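Local coordinates for nitronate monooxygenase family protein (Pseudomonas aeruginosa, PDB 4QIT), which uses FMN and molecular oxygen to oxidise alkyl nitronates, the toxin propionate 3-nitronate being its best substrate, at residues 59-62 with 63-67; 202-205 with 206-210; 261-265 with 266-270; 348-351 with 352-356. The protein carries 1 engineered substitution. One frame throughout, in Å; residues are numbered along the deposited sequence.

Contact 1: residues 59-62 with 63-67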
loop_
_atom_site.group_PDB
_atom_site.type_symbol
_atom_site.label_atom_id
_atom_site.label_comp_id
_atom_site.label_asym_id
_atom_site.label_seq_id
_atom_site.Cartn_x
_atom_site.Cartn_y
_atom_site.Cartn_z
ATOM N N ALA A 59 28.828 -2.205 -23.126
ATOM C CA ALA A 59 29.753 -1.142 -22.752
ATOM C C ALA A 59 29.469 -0.633 -21.345
ATOM O O ALA A 59 30.396 -0.340 -20.585
ATOM C CB ALA A 59 29.686 -0.010 -23.745
ATOM N N LEU A 60 28.186 -0.523 -21.009
ATOM C CA LEU A 60 27.771 -0.094 -19.677
ATOM C C LEU A 60 28.219 -1.068 -18.589
ATOM O O LEU A 60 28.657 -0.653 -17.516
ATOM C CB LEU A 60 26.251 0.085 -19.628
ATOM C CG LEU A 60 25.732 1.341 -20.328
ATOM C CD1 LEU A 60 24.227 1.277 -20.477
ATOM C CD2 LEU A 60 26.144 2.597 -19.560
ATOM N N ILE A 61 28.103 -2.364 -18.866
ATOM C CA ILE A 61 28.546 -3.388 -17.926
ATOM C C ILE A 61 30.058 -3.272 -17.724
ATOM O O ILE A 61 30.564 -3.346 -16.598
ATOM C CB ILE A 61 28.164 -4.797 -18.428
ATOM C CG1 ILE A 61 26.645 -4.976 -18.386
ATOM C CG2 ILE A 61 28.839 -5.892 -17.611
ATOM C CD1 ILE A 61 26.162 -6.243 -19.066
ATOM N N ARG A 62 30.779 -3.046 -18.816
ATOM C CA ARG A 62 32.221 -2.902 -18.725
ATOM C C ARG A 62 32.617 -1.632 -17.985
ATOM O O ARG A 62 33.622 -1.619 -17.271
ATOM C CB ARG A 62 32.851 -2.977 -20.115
ATOM C CG ARG A 62 32.686 -4.359 -20.709
ATOM C CD ARG A 62 33.397 -4.532 -22.028
ATOM N NE ARG A 62 33.247 -5.905 -22.503
ATOM C CZ ARG A 62 33.897 -6.413 -23.544
ATOM N NH1 ARG A 62 34.754 -5.664 -24.223
ATOM N NH2 ARG A 62 33.691 -7.675 -23.899
ATOM N N GLU A 63 31.821 -0.574 -18.122
ATOM C CA GLU A 63 32.094 0.645 -17.366
ATOM C C GLU A 63 32.010 0.389 -15.861
ATOM O O GLU A 63 32.857 0.862 -15.095
ATOM C CB GLU A 63 31.143 1.780 -17.765
ATOM C CG GLU A 63 31.415 2.362 -19.149
ATOM C CD GLU A 63 30.516 3.544 -19.482
ATOM O OE1 GLU A 63 30.335 3.831 -20.688
ATOM O OE2 GLU A 63 29.994 4.187 -18.544
ATOM N N VAL A 64 30.983 -0.340 -15.432
ATOM C CA VAL A 64 30.855 -0.681 -14.014
ATOM C C VAL A 64 32.085 -1.456 -13.535
ATOM O O VAL A 64 32.644 -1.149 -12.482
ATOM C CB VAL A 64 29.576 -1.500 -13.728
ATOM C CG1 VAL A 64 29.429 -1.765 -12.242
ATOM C CG2 VAL A 64 28.341 -0.762 -14.253
ATOM N N ARG A 65 32.514 -2.435 -14.328
ATOM C CA ARG A 65 33.672 -3.254 -13.970
ATOM C C ARG A 65 34.973 -2.469 -13.897
ATOM O O ARG A 65 35.908 -2.882 -13.208
ATOM C CB ARG A 65 33.830 -4.430 -14.935
ATOM C CG ARG A 65 32.853 -5.555 -14.687
ATOM C CD ARG A 65 33.349 -6.864 -15.290
ATOM N NE ARG A 65 32.259 -7.809 -15.521
ATOM C CZ ARG A 65 31.990 -8.856 -14.748
ATOM N NH1 ARG A 65 32.740 -9.116 -13.686
ATOM N NH2 ARG A 65 30.977 -9.653 -15.044
ATOM N N GLY A 66 35.037 -1.346 -14.609
ATOM C CA GLY A 66 36.193 -0.475 -14.537
ATOM C C GLY A 66 36.208 0.347 -13.262
ATOM O O GLY A 66 37.209 0.996 -12.950
ATOM N N LEU A 67 35.096 0.320 -12.524
ATOM C CA LEU A 67 34.949 1.131 -11.313
ATOM C C LEU A 67 34.803 0.299 -10.027
ATOM O O LEU A 67 34.949 0.830 -8.926
ATOM C CB LEU A 67 33.761 2.091 -11.454
ATOM C CG LEU A 67 33.756 3.088 -12.600
ATOM C CD1 LEU A 67 32.414 3.808 -12.672
ATOM C CD2 LEU A 67 34.885 4.090 -12.414
#
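Helix 54-65 is the connection of a beta-alpha-beta unit of the TIM barrel, crossing from strand 45-48 to strand 72-77, and its last turns lie where 59-62 meets 63-67. The extended Glu63 side chain runs back alongside the preceding turn: its N donates to Ala59 O at 2.9 Å, and a chi1 of -72° sets CG beside the backbone N, 3.2 Å from the same Ala59 O. Val64 N reaches Leu60 O (3.1 Å), and the CG2 branch of Val64 lies 3.3 Å from that oxygen. Arg65 N bonds to Ile61 O, which the Arg65 CG methylene also borders. Gly66 N closes the series on Arg62 O at 3.0 Å, less straight at the hydrogen (136°).

Branched Ile61 and Val64 suit the buried side, where both pack on Phe72 of strand 72-77; Leu60 and Val64 also touch Ile47. The arginine ends reach across to the C-terminal end of helix 124-131, Arg62 by a salt bridge to Glu131 and Arg65 by weak bonds to the Glu131 and Arg132 carbonyls. The chemistry is thus two-sided: apolar branches bind the helix to the barrel strands, while the long arginines tie it to a neighbouring helix.

Contact 2: residues 202-205 with 206-210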
loop_
_atom_site.group_PDB
_atom_site.type_symbol
_atom_site.label_atom_id
_atom_site.label_comp_id
_atom_site.label_asym_id
_atom_site.label_seq_id
_atom_site.Cartn_x
_atom_site.Cartn_y
_atom_site.Cartn_z
ATOM N N ILE A 202 -0.776 -4.569 -3.304
ATOM C CA ILE A 202 -0.453 -5.046 -1.965
ATOM C C ILE A 202 0.712 -4.248 -1.377
ATOM O O ILE A 202 1.728 -4.017 -2.054
ATOM C CB ILE A 202 -0.078 -6.538 -2.003
ATOM C CG1 ILE A 202 -1.196 -7.350 -2.668
ATOM C CG2 ILE A 202 0.215 -7.056 -0.609
ATOM C CD1 ILE A 202 -0.839 -8.809 -2.882
ATOM N N GLY A 203 0.561 -3.803 -0.136
ATOM C CA GLY A 203 1.609 -3.037 0.518
ATOM C C GLY A 203 2.792 -3.910 0.882
ATOM O O GLY A 203 2.649 -5.128 1.065
ATOM N N THR A 204 3.949 -3.279 1.025
ATOM C CA THR A 204 5.188 -3.989 1.325
ATOM C C THR A 204 5.092 -4.885 2.572
ATOM O O THR A 204 5.550 -6.033 2.554
ATOM C CB THR A 204 6.358 -2.994 1.474
ATOM O OG1 THR A 204 6.546 -2.292 0.247
ATOM C CG2 THR A 204 7.648 -3.711 1.830
ATOM N N LEU A 205 4.498 -4.369 3.648
ATOM C CA LEU A 205 4.443 -5.116 4.897
ATOM C C LEU A 205 3.662 -6.414 4.715
ATOM O O LEU A 205 4.079 -7.464 5.214
ATOM C CB LEU A 205 3.846 -4.263 6.008
ATOM C CG LEU A 205 3.758 -4.972 7.361
ATOM C CD1 LEU A 205 4.313 -4.084 8.462
ATOM C CD2 LEU A 205 2.303 -5.355 7.628
ATOM N N ALA A 206 2.545 -6.362 3.992
ATOM C CA ALA A 206 1.798 -7.595 3.733
ATOM C C ALA A 206 2.521 -8.474 2.718
ATOM O O ALA A 206 2.662 -9.690 2.927
ATOM C CB ALA A 206 0.378 -7.296 3.250
ATOM N N LEU A 207 2.986 -7.883 1.618
ATOM C CA LEU A 207 3.578 -8.683 0.543
ATOM C C LEU A 207 4.816 -9.448 0.988
ATOM O O LEU A 207 4.953 -10.641 0.690
ATOM C CB LEU A 207 3.920 -7.822 -0.674
ATOM C CG LEU A 207 4.438 -8.596 -1.887
ATOM C CD1 LEU A 207 3.390 -9.558 -2.453
ATOM C CD2 LEU A 207 4.900 -7.642 -2.971
ATOM N N VAL A 208 5.723 -8.780 1.691
ATOM C CA VAL A 208 6.947 -9.437 2.143
ATOM C C VAL A 208 6.638 -10.596 3.089
ATOM O O VAL A 208 7.202 -11.685 2.952
ATOM C CB VAL A 208 7.906 -8.436 2.811
ATOM C CG1 VAL A 208 9.119 -9.150 3.401
ATOM C CG2 VAL A 208 8.369 -7.421 1.787
ATOM N N ARG A 209 5.723 -10.376 4.025
ATOM C CA ARG A 209 5.348 -11.427 4.963
ATOM C C ARG A 209 4.713 -12.612 4.244
ATOM O O ARG A 209 5.014 -13.767 4.551
ATOM C CB ARG A 209 4.400 -10.889 6.028
ATOM C CG ARG A 209 4.124 -11.914 7.112
ATOM C CD ARG A 209 5.205 -11.903 8.201
ATOM N NE ARG A 209 5.128 -13.121 9.000
ATOM C CZ ARG A 209 5.912 -14.178 8.826
ATOM N NH1 ARG A 209 5.752 -15.244 9.600
ATOM N NH2 ARG A 209 6.868 -14.171 7.893
ATOM N N LEU A 210 3.830 -12.337 3.291
ATOM C CA LEU A 210 3.162 -13.397 2.541
ATOM C C LEU A 210 4.158 -14.247 1.759
ATOM O O LEU A 210 4.086 -15.478 1.764
ATOM C CB LEU A 210 2.130 -12.802 1.579
ATOM C CG LEU A 210 0.878 -12.192 2.222
ATOM C CD1 LEU A 210 0.072 -11.362 1.225
ATOM C CD2 LEU A 210 -0.004 -13.277 2.848
#
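Leu207 N and Val208 N donate to Gly203 O (2.8 Å) and Thr204 O (2.9 Å), both with N-H...O angles of 169°, as the chain turns from the extended Ile202 into helix 204-212 with Gly203 at the N-cap. Ile202 points toward the new turn. Its CG2 branch touches Ala206 CB at 3.9 Å and Leu207 CB at 3.8 Å, the Ile202 and Leu207 side chains crossing at about a right angle. With chi1 at -55°, CG2 stands opposite the backbone N, which leaves this branch to meet the helix; the small Ala206 suits the close approach.

Thr204 and Val208 lie side by side, pointing the same way, their CG2 methyls 3.8 Å apart. Val208 CG2 also lies 3.2 Å from Thr204 O. The Thr204 hydroxyl bonds Gly223 O. Thr204 N donates to Glu185 OE1 of the same chain, a capping acceptor that Gly203 has no side chain to give.

From the second subunit, Gln334 OE1 accepts from Gly203 N, and Asp227 forms a salt bridge with Arg209. The arrangement is a hydrophobic staple, Ile202 just before the N-cap meeting Leu207 in the first turn, here placed at the dimer interface of a TIM barrel.

Contact 3: residues 261-265 with 266-270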
loop_
_atom_site.group_PDB
_atom_site.type_symbol
_atom_site.label_atom_id
_atom_site.label_comp_id
_atom_site.label_asym_id
_atom_site.label_seq_id
_atom_site.Cartn_x
_atom_site.Cartn_y
_atom_site.Cartn_z
ATOM N N ARG A 261 16.182 16.519 -8.488
ATOM C CA ARG A 261 16.730 16.632 -7.138
ATOM C C ARG A 261 15.993 17.685 -6.316
ATOM O O ARG A 261 15.614 17.431 -5.169
ATOM C CB ARG A 261 18.233 16.939 -7.193
ATOM C CG ARG A 261 19.035 15.851 -7.874
ATOM C CD ARG A 261 20.444 16.314 -8.191
ATOM N NE ARG A 261 21.114 15.360 -9.070
ATOM C CZ ARG A 261 21.744 14.269 -8.648
ATOM N NH1 ARG A 261 21.828 14.004 -7.345
ATOM N NH2 ARG A 261 22.299 13.451 -9.531
ATOM N N GLU A 262 15.776 18.857 -6.905
ATOM C CA GLU A 262 15.016 19.924 -6.245
ATOM C C GLU A 262 13.597 19.466 -5.877
ATOM O O GLU A 262 13.122 19.728 -4.769
ATOM C CB GLU A 262 14.949 21.162 -7.144
ATOM C CG GLU A 262 13.949 22.206 -6.711
ATOM C CD GLU A 262 13.891 23.391 -7.660
ATOM O OE1 GLU A 262 13.657 23.185 -8.875
ATOM O OE2 GLU A 262 14.083 24.533 -7.188
ATOM N N ALA A 263 12.935 18.786 -6.812
ATOM C CA ALA A 263 11.589 18.257 -6.600
ATOM C C ALA A 263 11.551 17.298 -5.412
ATOM O O ALA A 263 10.675 17.394 -4.545
ATOM C CB ALA A 263 11.109 17.543 -7.852
ATOM N N LEU A 264 12.508 16.376 -5.376
ATOM C CA LEU A 264 12.521 15.336 -4.356
ATOM C C LEU A 264 12.939 15.890 -2.986
ATOM O O LEU A 264 12.512 15.377 -1.950
ATOM C CB LEU A 264 13.407 14.164 -4.805
ATOM C CG LEU A 264 13.539 12.958 -3.875
ATOM C CD1 LEU A 264 12.155 12.388 -3.535
ATOM C CD2 LEU A 264 14.408 11.916 -4.550
ATOM N N LYS A 265 13.753 16.945 -2.977
ATOM C CA LYS A 265 14.151 17.574 -1.718
ATOM C C LYS A 265 13.080 18.480 -1.101
ATOM O O LYS A 265 13.078 18.691 0.113
ATOM C CB LYS A 265 15.469 18.342 -1.878
ATOM C CG LYS A 265 16.683 17.433 -1.907
ATOM C CD LYS A 265 17.984 18.210 -1.808
ATOM C CE LYS A 265 18.373 18.818 -3.142
ATOM N NZ LYS A 265 19.771 19.354 -3.105
ATOM N N GLY A 266 12.166 18.995 -1.921
ATOM C CA GLY A 266 11.220 20.003 -1.467
ATOM C C GLY A 266 9.859 19.469 -1.080
ATOM O O GLY A 266 9.700 18.265 -0.846
ATOM N N PRO A 267 8.859 20.361 -1.014
ATOM C CA PRO A 267 7.543 19.983 -0.487
ATOM C C PRO A 267 6.775 18.988 -1.362
ATOM O O PRO A 267 5.869 18.327 -0.868
ATOM C CB PRO A 267 6.796 21.320 -0.397
ATOM C CG PRO A 267 7.508 22.231 -1.351
ATOM C CD PRO A 267 8.939 21.789 -1.375
ATOM N N ARG A 268 7.107 18.885 -2.644
ATOM C CA ARG A 268 6.411 17.912 -3.487
ATOM C C ARG A 268 6.640 16.472 -3.020
ATOM O O ARG A 268 5.826 15.594 -3.301
ATOM C CB ARG A 268 6.800 18.071 -4.955
ATOM C CG ARG A 268 6.337 19.389 -5.566
ATOM C CD ARG A 268 6.879 19.568 -6.980
ATOM N NE ARG A 268 6.474 18.451 -7.835
ATOM C CZ ARG A 268 7.159 18.018 -8.886
ATOM N NH1 ARG A 268 8.282 18.625 -9.242
ATOM N NH2 ARG A 268 6.706 16.983 -9.586
ATOM N N ALA A 269 7.720 16.241 -2.277
ATOM C CA ALA A 269 8.024 14.897 -1.771
ATOM C C ALA A 269 6.975 14.386 -0.784
ATOM O O ALA A 269 6.946 13.194 -0.452
ATOM C CB ALA A 269 9.426 14.855 -1.144
ATOM N N ALA A 270 6.106 15.280 -0.326
ATOM C CA ALA A 270 5.047 14.898 0.599
ATOM C C ALA A 270 3.984 14.015 -0.043
ATOM O O ALA A 270 3.198 13.387 0.660
ATOM C CB ALA A 270 4.402 16.130 1.215
HETATM O O HOH W 1 9.387 19.793 -4.032
#
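Gly266 N meets the carbonyls of the last helical turn through two weak bonds, 3.1 Å to Glu262 O and 3.4 Å to Ala263 O. Gly266 is also where the chain leaves helical geometry, and its phi/psi of -98°/-162° turn the backbone out of helix 258-265. A side chain here would collide with the ring of Pro267, so glycine suits the place. Pro267 follows and begins a short 3-10 segment, for which its fixed phi is well suited.

Arg268 comes back to the helix in two ways. Its backbone N donates to a water at 2.8 Å, and this water donates to Ala263 O, also at 2.8 Å, bridging the gap between helix end and 3-10 turn. Its side chain, bent at chi3 (57°), brings NH1 to 3.3 Å from Ala263 CB, the methyl approaching the guanidinium obliquely. The small Ala263 admits that group, whose NH2 is bonded to Gln330 OE1. Ala269 then points its methyl at the helix end: CB sits 3.2 Å from the carbonyl oxygen Leu264 O, with a looser apolar contact to Leu264 CD1 at 4.4 Å.

Leu264 lies about 4 Å, side chain to side chain, from Thr246, a residue assigned to FMN binding. Lys265 is paired with Glu341, and Ala270 packs on Glu166 of the second subunit. The turn starts the connection that leads from helix 258-265 to strand 273-275 of the small antiparallel sheet.

Contact 4: residues 348-351 with 352-356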
loop_
_atom_site.group_PDB
_atom_site.type_symbol
_atom_site.label_atom_id
_atom_site.label_comp_id
_atom_site.label_asym_id
_atom_site.label_seq_id
_atom_site.Cartn_x
_atom_site.Cartn_y
_atom_site.Cartn_z
ATOM N N LEU A 348 25.294 4.011 1.846
ATOM C CA LEU A 348 25.372 2.584 2.140
ATOM C C LEU A 348 25.901 2.344 3.567
ATOM O O LEU A 348 25.283 1.620 4.357
ATOM C CB LEU A 348 26.210 1.862 1.077
ATOM C CG LEU A 348 26.033 0.352 0.906
ATOM C CD1 LEU A 348 26.671 -0.437 2.049
ATOM C CD2 LEU A 348 24.544 -0.019 0.758
ATOM N N ARG A 349 27.021 2.983 3.896
ATOM C CA ARG A 349 27.624 2.921 5.226
ATOM C C ARG A 349 26.615 3.286 6.317
ATOM O O ARG A 349 26.499 2.594 7.339
ATOM C CB ARG A 349 28.801 3.905 5.258
ATOM C CG ARG A 349 29.967 3.554 6.161
ATOM C CD ARG A 349 31.131 4.518 5.901
ATOM N NE ARG A 349 31.541 4.476 4.506
ATOM C CZ ARG A 349 31.677 5.530 3.700
ATOM N NH1 ARG A 349 31.449 6.766 4.125
ATOM N NH2 ARG A 349 32.053 5.334 2.446
ATOM N N THR A 350 25.884 4.371 6.087
ATOM C CA THR A 350 24.911 4.877 7.043
ATOM C C THR A 350 23.763 3.889 7.254
ATOM O O THR A 350 23.334 3.649 8.385
ATOM C CB THR A 350 24.367 6.246 6.595
ATOM O OG1 THR A 350 25.452 7.191 6.521
ATOM C CG2 THR A 350 23.334 6.756 7.577
ATOM N N LEU A 351 23.268 3.319 6.159
ATOM C CA LEU A 351 22.241 2.286 6.239
ATOM C C LEU A 351 22.694 1.073 7.038
ATOM O O LEU A 351 21.913 0.510 7.811
ATOM C CB LEU A 351 21.811 1.861 4.837
ATOM C CG LEU A 351 21.081 2.944 4.032
ATOM C CD1 LEU A 351 20.933 2.474 2.602
ATOM C CD2 LEU A 351 19.717 3.262 4.634
ATOM N N VAL A 352 23.949 0.671 6.865
ATOM C CA VAL A 352 24.485 -0.454 7.631
ATOM C C VAL A 352 24.574 -0.135 9.123
ATOM O O VAL A 352 24.236 -0.971 9.963
ATOM C CB VAL A 352 25.863 -0.895 7.094
ATOM C CG1 VAL A 352 26.498 -1.937 8.018
ATOM C CG2 VAL A 352 25.714 -1.436 5.671
ATOM N N GLU A 353 25.009 1.078 9.455
ATOM C CA GLU A 353 25.064 1.501 10.855
ATOM C C GLU A 353 23.660 1.485 11.458
ATOM O O GLU A 353 23.459 1.025 12.591
ATOM C CB GLU A 353 25.675 2.902 10.980
ATOM C CG GLU A 353 25.854 3.365 12.419
ATOM C CD GLU A 353 26.177 4.846 12.532
ATOM O OE1 GLU A 353 26.520 5.466 11.500
ATOM O OE2 GLU A 353 26.083 5.390 13.655
ATOM N N GLU A 354 22.685 1.974 10.697
ATOM C CA GLU A 354 21.305 2.003 11.162
ATOM C C GLU A 354 20.732 0.589 11.300
ATOM O O GLU A 354 19.951 0.319 12.208
ATOM C CB GLU A 354 20.442 2.877 10.229
ATOM C CG GLU A 354 20.791 4.363 10.279
ATOM C CD GLU A 354 20.126 5.213 9.199
ATOM O OE1 GLU A 354 19.541 4.664 8.223
ATOM O OE2 GLU A 354 20.212 6.459 9.317
ATOM N N LEU A 355 21.136 -0.311 10.406
ATOM C CA LEU A 355 20.695 -1.708 10.440
ATOM C C LEU A 355 21.206 -2.438 11.685
ATOM O O LEU A 355 20.495 -3.249 12.284
ATOM C CB LEU A 355 21.142 -2.432 9.165
ATOM C CG LEU A 355 21.098 -3.963 9.115
ATOM C CD1 LEU A 355 19.688 -4.484 9.392
ATOM C CD2 LEU A 355 21.597 -4.477 7.769
ATOM N N ARG A 356 22.438 -2.142 12.078
ATOM C CA ARG A 356 23.020 -2.771 13.260
ATOM C C ARG A 356 22.331 -2.326 14.543
ATOM O O ARG A 356 22.277 -3.080 15.515
ATOM C CB ARG A 356 24.513 -2.465 13.334
ATOM C CG ARG A 356 25.325 -3.200 12.295
ATOM C CD ARG A 356 26.712 -2.600 12.188
ATOM N NE ARG A 356 27.563 -3.361 11.282
ATOM C CZ ARG A 356 28.707 -2.913 10.777
ATOM N NH1 ARG A 356 29.138 -1.693 11.077
ATOM N NH2 ARG A 356 29.412 -3.680 9.960
#
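Leu348 and Val352 meet one turn apart on helix 344-355, the last helix of this TIM-barrel chain, with Leu348 CD1 3.9 Å from Val352 CG2. Val352 CG2 also lies 3.4 Å from Leu348 O, the oxygen that accepts the Val352 amide at 3.0 Å. Both side chains face strand 21-23, where they pack on Ile21, and this is why aliphatic residues suit that side of the helix.

A second pairing runs from Thr350 to Glu354. The two side chains cross at a slant, Glu354 OE2 standing 3.6 Å from Thr350 CG2, while OE1 is 3.9 Å from Leu351 CD2. Thr350 chi1 of -61° places CG2 opposite the backbone N and OG1 beside it, so the hydroxyl can bond back to Glu346 O and the methyl is left for the acid.

Farther out, Arg340 forms a salt bridge with OE2 of Glu354, and Gly228 N bonds its OE1. Such partners would probably favour the ionised carboxylate, fixed between Arg340 and the N-terminal end of helix 228-236. Leu355 packs on Ile231 and Leu235 of that helix. At the chain's end, Val352 CG1 lies over the centre of the Arg356 guanidinium, 3.6 Å above its plane.

Overall arrangement
All four contacts are local, each within a helix or at its end, and none touches another; the closest approaches are about 13 Å between nearest atoms. Contact 2 is the most buried, consistent with the second subunit lying against seven of its residues; that subunit also brushes contact 3 at one residue. Contacts 1 and 4 meet no other chain and are two-faced, apolar toward barrel strands, with charged ends such as Arg62 and Glu354 paired to neighbouring elements; both helices also pack against helix 32-41. Contact 2 is a helix start and contact 3 a helix end, and their chemistry differs accordingly: straight amide bonds at the former, weak bonds and a bridging water at the latter. Contacts 1 and 2 lie on opposite sides of the chain's centre.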